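Long-range contacts in protein BOLA1, chloroplastic (Arabidopsis thaliana, PDB 4PUG), which may act, alone or with a glutaredoxin, as a redox-regulated transcriptional regulator or a factor in iron-sulfur cluster biogenesis, its glutaredoxin heterodimers binding a labile iron-sulfur cluster: residues Glu4-Arg9 with Asp43-Phe48; Lys51-Gly56 with Lys89-Ser94. All coordinates share one frame; numbering follows the deposited sequence.

Both contacts draw on strand 47-53, the middle strand of the three-stranded mixed sheet, and together they mark its two ends. Contact 1 comes first along the chain, joining the start of helix 6-18 to the loop that leads into this strand; it is complete before contact 2 opens. Contact 2 pairs the strand's last residues with the end of the parallel strand 83-89 and the turn behind it. Their centres lie about 23 Å apart, on opposite sides of the centre of the chain, and they touch only through the continuous backbone. One contact thus joins helix to sheet and the other strand to strand, tying together parts of the BolA fold that forms this chain.

Contact 1 (Glu4-Arg9 with Asp43-Phe48); sequences ENRASR and DDETHF
The guanidinium of Arg6 is gripped at its edge, where NH1 donates to Asp43 OD2 (2.8 Å, a salt bridge) and to Glu45 O (2.8 Å). The Asp43 carboxylate lies only 21° from the guanidinium plane, yet NH1 meets OD2 from above the carboxylate. NE forms a second salt bridge, to Glu76. Arg6 CA sits 3.5 Å above one face of the Arg9 guanidinium, offset toward the rim; at its edge lie Arg6 NH2 and a water that accepts from Arg9 NH2 and donates weakly to Asp43 OD2. The Phe48 ring has Glu45 CB at its edge, while Arg6 CG and Ala7 CB approach obliquely. Glu45 runs past Arg6 in the opposite direction, its extended chain (chi2 179°) carrying the carboxylate to the helix start: OE1 accepts from Arg6 N at 2.8 Å, syn but 30° out of plane, and OE2 from Ala7 N, from above it. With an alanine at Arg6, Asp43 and Glu45 O would probably lose their NH1 donor, Glu76 would keep Arg9 alone, and the 43-45 loop would be likely to shift. Asn5 OD1, accepting from Ser8 N at 3.0 Å, completes an N-capped helix start, the added carboxylate probably suiting the helix dipole.

Contact 2 (Lys51-Gly56 with Lys89-Ser94); sequences KIVSKG and KTPSES
Val53 and Lys89 form a parallel bridge pair whose side chains point to one face of the sheet, and Lys89 is bonded to the residues before and after Val53: its N donates to Ile52 O at 2.9 Å, and its O accepts from Ser54 N at 3.0 Å, in the carbonyl plane. Two CA-H...O contacts reinforce this ladder, from Val53 CA to Lys89 O and from Thr90 CA to Ser54 O, the second at 3.5 Å.

With Val53 CG1 anti to the backbone N (chi1 -175°), that methyl lies against the Thr90-Pro91 peptide, 3.6 Å from Pro91 N, and both methyls border Ser94 OG at 3.8 Å. Pro91 lies between Val53 CG1, 4.1 Å from its CD, and, past the strand, Lys55 CG, 3.9 Å from Pro91 CG, the lysine chain crossing the ring at about a right angle.

Further out, the turn is fixed by its own polar groups. Glu93 OE1 accepts from Thr90 N at 2.8 Å, from above the carboxylate plane, and is also salt-bridged to Arg65 of helix 62-72. In return Thr90 OG1 accepts from Glu93 N, an ST motif that folds 90-93 back on itself. Across the contact, Ser54 OG receives Gly56 N in an ST turn and is also hydrogen-bonded to Leu18 O at the end of helix 6-18. Ile52 packs on helix 6-18 and on Val69 of helix 62-72.

This bonding of Lys89 to both neighbours of Val53 is the pattern of a parallel bridge, here at the closing end of strands 47-53 and 83-89 in the mixed sheet of the BolA fold.

Contact 1 (Glu4-Arg9 with Asp43-Phe48)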
loop_
_atom_site.group_PDB
_atom_site.type_symbol
_atom_site.label_atom_id
_atom_site.label_comp_id
_atom_site.label_asym_id
_atom_site.label_seq_id
_atom_site.Cartn_x
_atom_site.Cartn_y
_atom_site.Cartn_z
ATOM N N GLU A 4 -10.290 -2.675 12.241
ATOM C CA GLU A 4 -10.745 -2.116 10.976
ATOM C C GLU A 4 -10.021 -0.801 10.693
ATOM O O GLU A 4 -10.418 0.250 11.196
ATOM C CB GLU A 4 -12.259 -1.891 11.031
ATOM C CG GLU A 4 -12.878 -1.270 9.790
ATOM C CD GLU A 4 -14.349 -0.943 9.985
ATOM O OE1 GLU A 4 -14.866 -1.172 11.100
ATOM O OE2 GLU A 4 -14.987 -0.456 9.028
ATOM N N ASN A 5 -8.953 -0.861 9.900
ATOM C CA ASN A 5 -8.207 0.344 9.536
ATOM C C ASN A 5 -7.717 0.349 8.085
ATOM O O ASN A 5 -8.039 -0.554 7.311
ATOM C CB ASN A 5 -7.052 0.601 10.518
ATOM C CG ASN A 5 -6.056 -0.550 10.581
ATOM O OD1 ASN A 5 -5.939 -1.347 9.650
ATOM N ND2 ASN A 5 -5.326 -0.635 11.690
ATOM N N ARG A 6 -6.944 1.369 7.723
ATOM C CA ARG A 6 -6.431 1.502 6.360
ATOM C C ARG A 6 -5.458 0.384 5.991
ATOM O O ARG A 6 -5.507 -0.147 4.880
ATOM C CB ARG A 6 -5.773 2.872 6.154
ATOM C CG ARG A 6 -4.842 2.946 4.947
ATOM C CD ARG A 6 -4.679 4.373 4.448
ATOM N NE ARG A 6 -5.952 4.925 3.997
ATOM C CZ ARG A 6 -6.571 5.952 4.571
ATOM N NH1 ARG A 6 -6.028 6.559 5.618
ATOM N NH2 ARG A 6 -7.731 6.378 4.089
ATOM N N ALA A 7 -4.582 0.030 6.926
ATOM C CA ALA A 7 -3.598 -1.024 6.694
ATOM C C ALA A 7 -4.272 -2.344 6.310
ATOM O O ALA A 7 -3.890 -2.993 5.331
ATOM C CB ALA A 7 -2.712 -1.198 7.920
ATOM N N SER A 8 -5.289 -2.717 7.080
ATOM C CA SER A 8 -6.059 -3.924 6.813
ATOM C C SER A 8 -6.764 -3.879 5.461
ATOM O O SER A 8 -6.770 -4.873 4.740
ATOM C CB SER A 8 -7.081 -4.181 7.923
ATOM O OG SER A 8 -8.062 -3.164 7.962
ATOM N N ARG A 9 -7.361 -2.739 5.119
ATOM C CA ARG A 9 -8.059 -2.610 3.839
ATOM C C ARG A 9 -7.087 -2.787 2.688
ATOM O O ARG A 9 -7.356 -3.522 1.741
ATOM C CB ARG A 9 -8.765 -1.256 3.717
ATOM C CG ARG A 9 -9.957 -1.080 4.639
ATOM C CD ARG A 9 -10.820 0.105 4.225
ATOM N NE ARG A 9 -10.075 1.360 4.209
ATOM C CZ ARG A 9 -9.890 2.133 5.274
ATOM N NH1 ARG A 9 -10.393 1.777 6.449
ATOM N NH2 ARG A 9 -9.201 3.261 5.167
ATOM N N ASP A 43 -7.400 11.209 10.665
ATOM C CA ASP A 43 -6.870 9.970 10.111
ATOM C C ASP A 43 -5.343 9.988 10.172
ATOM O O ASP A 43 -4.700 10.783 9.488
ATOM C CB ASP A 43 -7.341 9.807 8.663
ATOM C CG ASP A 43 -7.131 8.402 8.127
ATOM O OD1 ASP A 43 -6.282 7.665 8.667
ATOM O OD2 ASP A 43 -7.819 8.039 7.150
ATOM N N ASP A 44 -4.769 9.111 10.992
ATOM C CA ASP A 44 -3.316 9.058 11.165
ATOM C C ASP A 44 -2.620 8.068 10.234
ATOM O O ASP A 44 -1.413 7.873 10.338
ATOM C CB ASP A 44 -2.947 8.723 12.615
ATOM C CG ASP A 44 -3.034 9.923 13.537
ATOM O OD1 ASP A 44 -2.948 11.066 13.044
ATOM O OD2 ASP A 44 -3.181 9.720 14.760
ATOM N N GLU A 45 -3.368 7.433 9.338
ATOM C CA GLU A 45 -2.760 6.502 8.388
ATOM C C GLU A 45 -2.520 7.179 7.041
ATOM O O GLU A 45 -3.311 7.040 6.106
ATOM C CB GLU A 45 -3.614 5.245 8.232
ATOM C CG GLU A 45 -3.732 4.445 9.518
ATOM C CD GLU A 45 -4.606 3.218 9.370
ATOM O OE1 GLU A 45 -5.845 3.368 9.370
ATOM O OE2 GLU A 45 -4.055 2.103 9.253
ATOM N N THR A 46 -1.405 7.898 6.953
ATOM C CA THR A 46 -1.160 8.819 5.848
ATOM C C THR A 46 0.041 8.446 4.979
ATOM O O THR A 46 0.093 8.812 3.806
ATOM C CB THR A 46 -0.941 10.247 6.373
ATOM O OG1 THR A 46 0.157 10.252 7.292
ATOM C CG2 THR A 46 -2.185 10.752 7.087
ATOM N N HIS A 47 1.007 7.733 5.554
ATOM C CA HIS A 47 2.222 7.366 4.828
ATOM C C HIS A 47 2.496 5.868 4.864
ATOM O O HIS A 47 2.611 5.273 5.937
ATOM C CB HIS A 47 3.435 8.111 5.386
ATOM C CG HIS A 47 3.425 9.579 5.107
ATOM N ND1 HIS A 47 2.504 10.440 5.662
ATOM C CD2 HIS A 47 4.232 10.343 4.333
ATOM C CE1 HIS A 47 2.739 11.668 5.240
ATOM N NE2 HIS A 47 3.785 11.636 4.430
ATOM N N PHE A 48 2.621 5.262 3.686
ATOM C CA PHE A 48 2.871 3.824 3.606
ATOM C C PHE A 48 3.949 3.430 2.598
ATOM O O PHE A 48 4.031 3.984 1.499
ATOM C CB PHE A 48 1.576 3.064 3.306
ATOM C CG PHE A 48 0.684 2.886 4.506
ATOM C CD1 PHE A 48 0.850 1.800 5.351
ATOM C CD2 PHE A 48 -0.319 3.800 4.786
ATOM C CE1 PHE A 48 0.033 1.628 6.454
ATOM C CE2 PHE A 48 -1.139 3.635 5.890
ATOM C CZ PHE A 48 -0.962 2.548 6.726
HETATM O O HOH W 1 -9.325 5.078 7.385
#

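Contact 2 (Lys51-Gly56 with Lys89-Ser94)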
loop_
_atom_site.group_PDB
_atom_site.type_symbol
_atom_site.label_atom_id
_atom_site.label_comp_id
_atom_site.label_asym_id
_atom_site.label_seq_id
_atom_site.Cartn_x
_atom_site.Cartn_y
_atom_site.Cartn_z
ATOM N N LYS A 51 5.572 -3.190 -0.357
ATOM C CA LYS A 51 6.295 -4.092 -1.237
ATOM C C LYS A 51 5.398 -5.261 -1.619
ATOM O O LYS A 51 4.862 -5.956 -0.755
ATOM C CB LYS A 51 7.584 -4.596 -0.587
ATOM C CG LYS A 51 8.311 -5.628 -1.437
ATOM C CD LYS A 51 9.645 -6.034 -0.839
ATOM C CE LYS A 51 10.334 -7.058 -1.731
ATOM N NZ LYS A 51 11.817 -6.914 -1.729
ATOM N N ILE A 52 5.223 -5.460 -2.920
ATOM C CA ILE A 52 4.369 -6.522 -3.427
ATOM C C ILE A 52 5.140 -7.425 -4.385
ATOM O O ILE A 52 5.581 -6.987 -5.450
ATOM C CB ILE A 52 3.140 -5.954 -4.163
ATOM C CG1 ILE A 52 2.485 -4.845 -3.339
ATOM C CG2 ILE A 52 2.143 -7.060 -4.468
ATOM C CD1 ILE A 52 1.450 -4.043 -4.102
ATOM N N VAL A 53 5.305 -8.684 -3.994
ATOM C CA VAL A 53 5.883 -9.707 -4.852
ATOM C C VAL A 53 4.799 -10.685 -5.320
ATOM O O VAL A 53 4.295 -11.513 -4.530
ATOM C CB VAL A 53 7.018 -10.470 -4.144
ATOM C CG1 VAL A 53 7.676 -11.430 -5.114
ATOM C CG2 VAL A 53 8.045 -9.488 -3.589
ATOM N N SER A 54 4.469 -10.573 -6.608
ATOM C CA SER A 54 3.350 -11.271 -7.229
ATOM C C SER A 54 3.686 -11.638 -8.674
ATOM O O SER A 54 4.434 -10.917 -9.338
ATOM C CB SER A 54 2.118 -10.367 -7.225
ATOM O OG SER A 54 1.233 -10.714 -8.270
ATOM N N LYS A 55 3.105 -12.733 -9.163
ATOM C CA LYS A 55 3.301 -13.183 -10.545
ATOM C C LYS A 55 2.496 -12.368 -11.555
ATOM O O LYS A 55 2.743 -12.438 -12.761
ATOM C CB LYS A 55 2.911 -14.656 -10.685
ATOM C CG LYS A 55 3.809 -15.627 -9.944
ATOM C CD LYS A 55 3.172 -17.007 -9.868
ATOM C CE LYS A 55 4.126 -18.023 -9.262
ATOM N NZ LYS A 55 3.487 -19.358 -9.101
ATOM N N GLY A 56 1.524 -11.610 -11.059
ATOM C CA GLY A 56 0.684 -10.786 -11.912
ATOM C C GLY A 56 1.441 -9.662 -12.593
ATOM O O GLY A 56 0.932 -9.043 -13.527
ATOM N N LYS A 89 7.480 -6.330 -7.563
ATOM C CA LYS A 89 8.372 -7.287 -8.212
ATOM C C LYS A 89 7.694 -8.626 -8.503
ATOM O O LYS A 89 6.604 -8.907 -8.004
ATOM C CB LYS A 89 9.621 -7.527 -7.354
ATOM C CG LYS A 89 10.216 -6.275 -6.718
ATOM C CD LYS A 89 10.807 -5.322 -7.749
ATOM C CE LYS A 89 12.117 -5.846 -8.313
ATOM N NZ LYS A 89 12.806 -4.814 -9.137
ATOM N N THR A 90 8.353 -9.444 -9.321
ATOM C CA THR A 90 7.942 -10.826 -9.542
ATOM C C THR A 90 8.790 -11.722 -8.640
ATOM O O THR A 90 9.863 -11.311 -8.202
ATOM C CB THR A 90 8.120 -11.239 -11.022
ATOM O OG1 THR A 90 9.503 -11.153 -11.387
ATOM C CG2 THR A 90 7.301 -10.336 -11.933
ATOM N N PRO A 91 8.307 -12.941 -8.341
ATOM C CA PRO A 91 9.098 -13.865 -7.518
ATOM C C PRO A 91 10.470 -14.169 -8.116
ATOM O O PRO A 91 11.420 -14.396 -7.369
ATOM C CB PRO A 91 8.244 -15.134 -7.504
ATOM C CG PRO A 91 6.857 -14.644 -7.669
ATOM C CD PRO A 91 6.950 -13.458 -8.593
ATOM N N SER A 92 10.566 -14.176 -9.443
ATOM C CA SER A 92 11.836 -14.421 -10.118
ATOM C C SER A 92 12.810 -13.277 -9.860
ATOM O O SER A 92 14.003 -13.496 -9.655
ATOM C CB SER A 92 11.621 -14.596 -11.621
ATOM O OG SER A 92 10.776 -15.701 -11.889
ATOM N N GLU A 93 12.285 -12.056 -9.867
ATOM C CA GLU A 93 13.084 -10.865 -9.589
ATOM C C GLU A 93 13.516 -10.801 -8.125
ATOM O O GLU A 93 14.331 -9.959 -7.748
ATOM C CB GLU A 93 12.301 -9.603 -9.956
ATOM C CG GLU A 93 12.103 -9.399 -11.452
ATOM C CD GLU A 93 10.949 -8.462 -11.768
ATOM O OE1 GLU A 93 10.262 -8.019 -10.821
ATOM O OE2 GLU A 93 10.725 -8.174 -12.962
ATOM N N SER A 94 12.967 -11.694 -7.305
ATOM C CA SER A 94 13.235 -11.699 -5.870
ATOM C C SER A 94 13.880 -12.999 -5.398
ATOM O O SER A 94 13.833 -14.012 -6.094
ATOM C CB SER A 94 11.935 -11.485 -5.091
ATOM O OG SER A 94 11.324 -10.254 -5.424
#